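Local coordinates for protein PA1221 (Pseudomonas aeruginosa, PDB 4DG8) that belongs to the ANL superfamily of AMP-binding enzymes, carries a phosphopantetheine attachment site, and binds adenosine monophosphate, at residues D358-Q372 and L395-D407. Sequence-based numbering, arbitrary orientation.
Sequences DRAGEIVAFGAGLAQ and LRAYRTGDRARYD. With AMP (adenosine monophosphate), chain B.
E362 reaches across a beta bulge in this antiparallel strand pair, where the register slips by two residues between E362–R403 and V364–R399. Its CB and CG pass D402 O, CG 3.7 Å from it, and CD lies 3.9 Å from G401 N. With CG anti to the backbone N (chi1 173°) and the chain extended, the carboxylate arrives over the bulge: OE2 accepts from G401 N at 3.0 Å on its anti side and touches R399 CB, while OE1 makes a long, weak salt bridge to R399 NH2, in the guanidinium plane. On the next residue, I363 O takes two donors, T400 N and T400 OG1, the hydroxyl at 2.7 Å and tilted 34° from the carbonyl plane; OG1 in turn accepts from D402 N, an ST turn. I363 N bonds to D402 O, and D402 OD1 receives AMP O2' at 2.8 Å; R417 and Y309 also hold this carboxylate. At one end of the pair F366 CE1 presses on A397 CB (3.4 Å), and the guanidinium of R396 donates through NH1 to A371 O (2.9 Å). The amides of T400, G401 and D402 and the T400 hydroxyl are thus all bonded at the bulge, consistent with a fixed backbone at ribose-binding D402.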
loop_
_atom_site.group_PDB
_atom_site.type_symbol
_atom_site.label_atom_id
_atom_site.label_comp_id
_atom_site.label_asym_id
_atom_site.label_seq_id
_atom_site.Cartn_x
_atom_site.Cartn_y
_atom_site.Cartn_z
ATOM N N ASP A 358 26.218 3.839 12.323
ATOM C CA ASP A 358 26.143 2.803 13.353
ATOM C C ASP A 358 25.712 3.349 14.710
ATOM O O ASP A 358 26.261 2.965 15.749
ATOM C CB ASP A 358 27.487 2.079 13.499
ATOM C CG ASP A 358 28.096 1.706 12.163
ATOM O OD1 ASP A 358 27.525 0.840 11.459
ATOM O OD2 ASP A 358 29.153 2.278 11.821
ATOM N N ARG A 359 24.757 4.268 14.688
ATOM C CA ARG A 359 24.112 4.736 15.905
ATOM C C ARG A 359 22.607 4.744 15.632
ATOM O O ARG A 359 22.135 5.501 14.778
ATOM C CB ARG A 359 24.609 6.138 16.262
ATOM C CG ARG A 359 24.255 6.589 17.670
ATOM C CD ARG A 359 24.751 8.004 17.952
ATOM N NE ARG A 359 23.881 8.690 18.904
ATOM C CZ ARG A 359 23.560 9.979 18.835
ATOM N NH1 ARG A 359 24.043 10.737 17.858
ATOM N NH2 ARG A 359 22.755 10.512 19.745
ATOM N N ALA A 360 21.862 3.903 16.347
ATOM C CA ALA A 360 20.441 3.690 16.068
ATOM C C ALA A 360 19.553 4.865 16.475
ATOM O O ALA A 360 19.764 5.492 17.511
ATOM C CB ALA A 360 19.947 2.400 16.731
ATOM N N GLY A 361 18.552 5.144 15.648
ATOM C CA GLY A 361 17.604 6.205 15.918
ATOM C C GLY A 361 16.274 5.920 15.247
ATOM O O GLY A 361 16.088 4.862 14.635
ATOM N N GLU A 362 15.343 6.861 15.372
ATOM C CA GLU A 362 14.056 6.738 14.713
ATOM C C GLU A 362 14.035 7.541 13.408
ATOM O O GLU A 362 14.521 8.682 13.353
ATOM C CB GLU A 362 12.932 7.191 15.642
ATOM C CG GLU A 362 11.577 7.245 14.963
ATOM C CD GLU A 362 10.501 7.846 15.847
ATOM O OE1 GLU A 362 10.838 8.437 16.899
ATOM O OE2 GLU A 362 9.314 7.714 15.488
ATOM N N ILE A 363 13.491 6.924 12.363
ATOM C CA ILE A 363 13.333 7.575 11.069
ATOM C C ILE A 363 12.216 8.612 11.130
ATOM O O ILE A 363 11.115 8.333 11.607
ATOM C CB ILE A 363 13.013 6.561 9.958
ATOM C CG1 ILE A 363 14.162 5.572 9.765
ATOM C CG2 ILE A 363 12.753 7.270 8.634
ATOM C CD1 ILE A 363 13.802 4.458 8.755
ATOM N N VAL A 364 12.522 9.817 10.662
ATOM C CA VAL A 364 11.556 10.903 10.578
ATOM C C VAL A 364 11.525 11.419 9.146
ATOM O O VAL A 364 12.569 11.686 8.559
ATOM C CB VAL A 364 11.958 12.069 11.503
ATOM C CG1 VAL A 364 10.988 13.224 11.346
ATOM C CG2 VAL A 364 12.041 11.588 12.957
ATOM N N ALA A 365 10.328 11.556 8.589
ATOM C CA ALA A 365 10.174 11.892 7.184
ATOM C C ALA A 365 9.586 13.280 7.020
ATOM O O ALA A 365 8.712 13.689 7.780
ATOM C CB ALA A 365 9.286 10.864 6.485
ATOM N N PHE A 366 10.070 13.989 6.014
ATOM C CA PHE A 366 9.597 15.319 5.671
ATOM C C PHE A 366 9.249 15.328 4.199
ATOM O O PHE A 366 9.733 14.489 3.421
ATOM C CB PHE A 366 10.721 16.359 5.836
ATOM C CG PHE A 366 11.305 16.441 7.209
ATOM C CD1 PHE A 366 10.884 17.422 8.093
ATOM C CD2 PHE A 366 12.327 15.583 7.601
ATOM C CE1 PHE A 366 11.440 17.526 9.368
ATOM C CE2 PHE A 366 12.894 15.678 8.865
ATOM C CZ PHE A 366 12.450 16.650 9.757
ATOM N N GLY A 367 8.503 16.346 3.794
ATOM C CA GLY A 367 8.334 16.591 2.378
ATOM C C GLY A 367 6.991 16.316 1.749
ATOM O O GLY A 367 5.940 16.238 2.414
ATOM N N ALA A 368 7.027 16.248 0.429
ATOM C CA ALA A 368 5.819 16.317 -0.383
ATOM C C ALA A 368 5.006 15.019 -0.343
ATOM O O ALA A 368 3.884 14.964 -0.854
ATOM C CB ALA A 368 6.202 16.697 -1.810
ATOM N N GLY A 369 5.588 13.971 0.251
ATOM C CA GLY A 369 4.898 12.703 0.442
ATOM C C GLY A 369 4.008 12.623 1.678
ATOM O O GLY A 369 3.201 11.698 1.784
ATOM N N LEU A 370 4.136 13.582 2.608
ATOM C CA LEU A 370 3.382 13.522 3.864
ATOM C C LEU A 370 1.874 13.588 3.620
ATOM O O LEU A 370 1.378 14.431 2.868
ATOM C CB LEU A 370 3.806 14.623 4.861
ATOM C CG LEU A 370 5.272 14.680 5.318
ATOM C CD1 LEU A 370 5.487 15.796 6.326
ATOM C CD2 LEU A 370 5.756 13.332 5.877
ATOM N N ALA A 371 1.144 12.682 4.250
ATOM C CA ALA A 371 -0.302 12.683 4.103
ATOM C C ALA A 371 -0.847 13.941 4.770
ATOM O O ALA A 371 -0.171 14.564 5.597
ATOM C CB ALA A 371 -0.916 11.421 4.723
ATOM N N GLN A 372 -2.045 14.348 4.370
ATOM C CA GLN A 372 -2.716 15.452 5.041
ATOM C C GLN A 372 -2.887 15.099 6.517
ATOM O O GLN A 372 -2.774 15.966 7.397
ATOM C CB GLN A 372 -4.068 15.725 4.382
ATOM C CG GLN A 372 -4.893 16.803 5.073
ATOM C CD GLN A 372 -6.343 16.799 4.631
ATOM O OE1 GLN A 372 -7.125 15.925 5.022
ATOM N NE2 GLN A 372 -6.714 17.780 3.809
ATOM N N LEU A 395 9.955 22.273 9.751
ATOM C CA LEU A 395 9.164 21.684 8.687
ATOM C C LEU A 395 8.224 20.658 9.269
ATOM O O LEU A 395 8.541 20.014 10.268
ATOM C CB LEU A 395 10.069 20.992 7.666
ATOM C CG LEU A 395 10.897 21.860 6.717
ATOM C CD1 LEU A 395 11.529 20.974 5.660
ATOM C CD2 LEU A 395 10.036 22.939 6.071
ATOM N N ARG A 396 7.075 20.489 8.633
ATOM C CA ARG A 396 6.190 19.392 8.994
ATOM C C ARG A 396 6.895 18.052 8.780
ATOM O O ARG A 396 7.630 17.864 7.804
ATOM C CB ARG A 396 4.896 19.462 8.196
ATOM C CG ARG A 396 3.817 18.497 8.651
ATOM C CD ARG A 396 2.479 18.947 8.088
ATOM N NE ARG A 396 1.363 18.196 8.655
ATOM C CZ ARG A 396 0.690 17.237 8.024
ATOM N NH1 ARG A 396 1.006 16.887 6.777
ATOM N NH2 ARG A 396 -0.312 16.630 8.646
ATOM N N ALA A 397 6.663 17.128 9.706
ATOM C CA ALA A 397 7.369 15.854 9.746
ATOM C C ALA A 397 6.506 14.727 10.327
ATOM O O ALA A 397 5.652 14.949 11.188
ATOM C CB ALA A 397 8.659 16.001 10.561
ATOM N N TYR A 398 6.741 13.518 9.840
ATOM C CA TYR A 398 6.099 12.319 10.349
ATOM C C TYR A 398 7.141 11.404 10.987
ATOM O O TYR A 398 8.090 10.961 10.320
ATOM C CB TYR A 398 5.356 11.575 9.226
ATOM C CG TYR A 398 4.732 10.279 9.694
ATOM C CD1 TYR A 398 3.580 10.281 10.478
ATOM C CD2 TYR A 398 5.311 9.052 9.385
ATOM C CE1 TYR A 398 3.012 9.085 10.940
ATOM C CE2 TYR A 398 4.747 7.858 9.829
ATOM C CZ TYR A 398 3.591 7.882 10.606
ATOM O OH TYR A 398 3.019 6.698 11.051
ATOM N N ARG A 399 6.971 11.144 12.281
ATOM C CA ARG A 399 7.772 10.154 13.000
ATOM C C ARG A 399 7.222 8.754 12.728
ATOM O O ARG A 399 6.083 8.448 13.078
ATOM C CB ARG A 399 7.723 10.438 14.503
ATOM C CG ARG A 399 8.248 11.808 14.881
ATOM C CD ARG A 399 7.987 12.122 16.345
ATOM N NE ARG A 399 8.700 11.224 17.245
ATOM C CZ ARG A 399 8.871 11.455 18.547
ATOM N NH1 ARG A 399 8.379 12.564 19.093
ATOM N NH2 ARG A 399 9.535 10.584 19.304
ATOM N N THR A 400 8.043 7.901 12.125
ATOM C CA THR A 400 7.564 6.633 11.587
ATOM C C THR A 400 7.366 5.521 12.623
ATOM O O THR A 400 6.596 4.575 12.391
ATOM C CB THR A 400 8.543 6.084 10.529
ATOM O OG1 THR A 400 9.830 5.954 11.130
ATOM C CG2 THR A 400 8.635 7.009 9.309
ATOM N N GLY A 401 8.087 5.619 13.735
ATOM C CA GLY A 401 8.198 4.505 14.668
ATOM C C GLY A 401 9.149 3.417 14.163
ATOM O O GLY A 401 9.281 2.349 14.769
ATOM N N ASP A 402 9.811 3.674 13.040
ATOM C CA ASP A 402 10.817 2.740 12.539
ATOM C C ASP A 402 12.222 3.113 13.043
ATOM O O ASP A 402 12.612 4.283 13.055
ATOM C CB ASP A 402 10.788 2.666 11.006
ATOM C CG ASP A 402 9.522 2.026 10.477
ATOM O OD1 ASP A 402 9.082 0.991 11.032
ATOM O OD2 ASP A 402 8.967 2.553 9.497
ATOM N N ARG A 403 12.971 2.106 13.468
ATOM C CA ARG A 403 14.329 2.311 13.954
ATOM C C ARG A 403 15.318 1.793 12.923
ATOM O O ARG A 403 15.149 0.690 12.364
ATOM C CB ARG A 403 14.555 1.614 15.301
ATOM C CG ARG A 403 13.681 2.135 16.446
ATOM C CD ARG A 403 14.365 1.961 17.796
ATOM N NE ARG A 403 15.511 2.858 17.936
ATOM C CZ ARG A 403 16.449 2.741 18.874
ATOM N NH1 ARG A 403 16.383 1.755 19.759
ATOM N NH2 ARG A 403 17.456 3.606 18.925
ATOM N N ALA A 404 16.336 2.610 12.668
ATOM C CA ALA A 404 17.396 2.274 11.730
ATOM C C ALA A 404 18.724 2.902 12.161
ATOM O O ALA A 404 18.804 3.540 13.220
ATOM C CB ALA A 404 17.020 2.716 10.324
ATOM N N ARG A 405 19.751 2.708 11.332
ATOM C CA ARG A 405 21.082 3.262 11.540
ATOM C C ARG A 405 21.668 3.556 10.168
ATOM O O ARG A 405 21.293 2.916 9.180
ATOM C CB ARG A 405 21.992 2.246 12.233
ATOM C CG ARG A 405 22.393 1.114 11.284
ATOM C CD ARG A 405 23.469 0.191 11.815
ATOM N NE ARG A 405 23.560 -0.997 10.968
ATOM C CZ ARG A 405 24.411 -1.149 9.953
ATOM N NH1 ARG A 405 25.286 -0.191 9.656
ATOM N NH2 ARG A 405 24.386 -2.268 9.232
ATOM N N TYR A 406 22.582 4.521 10.100
ATOM C CA TYR A 406 23.343 4.766 8.877
ATOM C C TYR A 406 24.512 3.800 8.800
ATOM O O TYR A 406 25.082 3.431 9.830
ATOM C CB TYR A 406 23.905 6.189 8.851
ATOM C CG TYR A 406 22.869 7.283 8.740
ATOM C CD1 TYR A 406 22.139 7.464 7.570
ATOM C CD2 TYR A 406 22.637 8.151 9.798
ATOM C CE1 TYR A 406 21.199 8.476 7.462
ATOM C CE2 TYR A 406 21.702 9.159 9.704
ATOM C CZ TYR A 406 20.980 9.323 8.533
ATOM O OH TYR A 406 20.052 10.346 8.439
ATOM N N ASP A 407 24.880 3.402 7.585
ATOM C CA ASP A 407 26.173 2.742 7.377
ATOM C C ASP A 407 27.221 3.782 6.996
ATOM O O ASP A 407 26.925 4.985 6.955
ATOM C CB ASP A 407 26.098 1.629 6.324
ATOM C CG ASP A 407 25.722 2.138 4.936
ATOM O OD1 ASP A 407 25.879 3.355 4.661
ATOM O OD2 ASP A 407 25.263 1.305 4.117
HETATM P P AMP B . 2.618 0.185 5.117
HETATM O O1P AMP B . 1.423 -0.743 5.173
HETATM O O2P AMP B . 3.277 0.442 3.768
HETATM O O3P AMP B . 2.181 1.492 5.753
HETATM O "O5'" AMP B . 3.720 -0.305 6.153
HETATM C "C5'" AMP B . 4.821 0.522 6.476
HETATM C "C4'" AMP B . 5.766 -0.160 7.426
HETATM O "O4'" AMP B . 6.224 -1.416 6.859
HETATM C "C3'" AMP B . 7.045 0.597 7.735
HETATM O "O3'" AMP B . 6.861 1.610 8.718
HETATM C "C2'" AMP B . 7.993 -0.514 8.164
HETATM O "O2'" AMP B . 7.724 -0.908 9.505
HETATM C "C1'" AMP B . 7.570 -1.652 7.230
HETATM N N9 AMP B . 8.395 -1.697 6.000
HETATM C C8 AMP B . 8.001 -1.230 4.791
HETATM N N7 AMP B . 8.962 -1.403 3.851
HETATM C C5 AMP B . 10.015 -1.984 4.446
HETATM C C6 AMP B . 11.366 -2.442 4.020
HETATM N N6 AMP B . 11.782 -2.299 2.748
HETATM N N1 AMP B . 12.169 -3.013 4.950
HETATM C C2 AMP B . 11.748 -3.158 6.224
HETATM N N3 AMP B . 10.538 -2.768 6.675
HETATM C C4 AMP B . 9.634 -2.185 5.859
HETATM O O HOH W 1 23.545 5.828 12.359
HETATM O O HOH W 2 7.502 18.378 5.283
#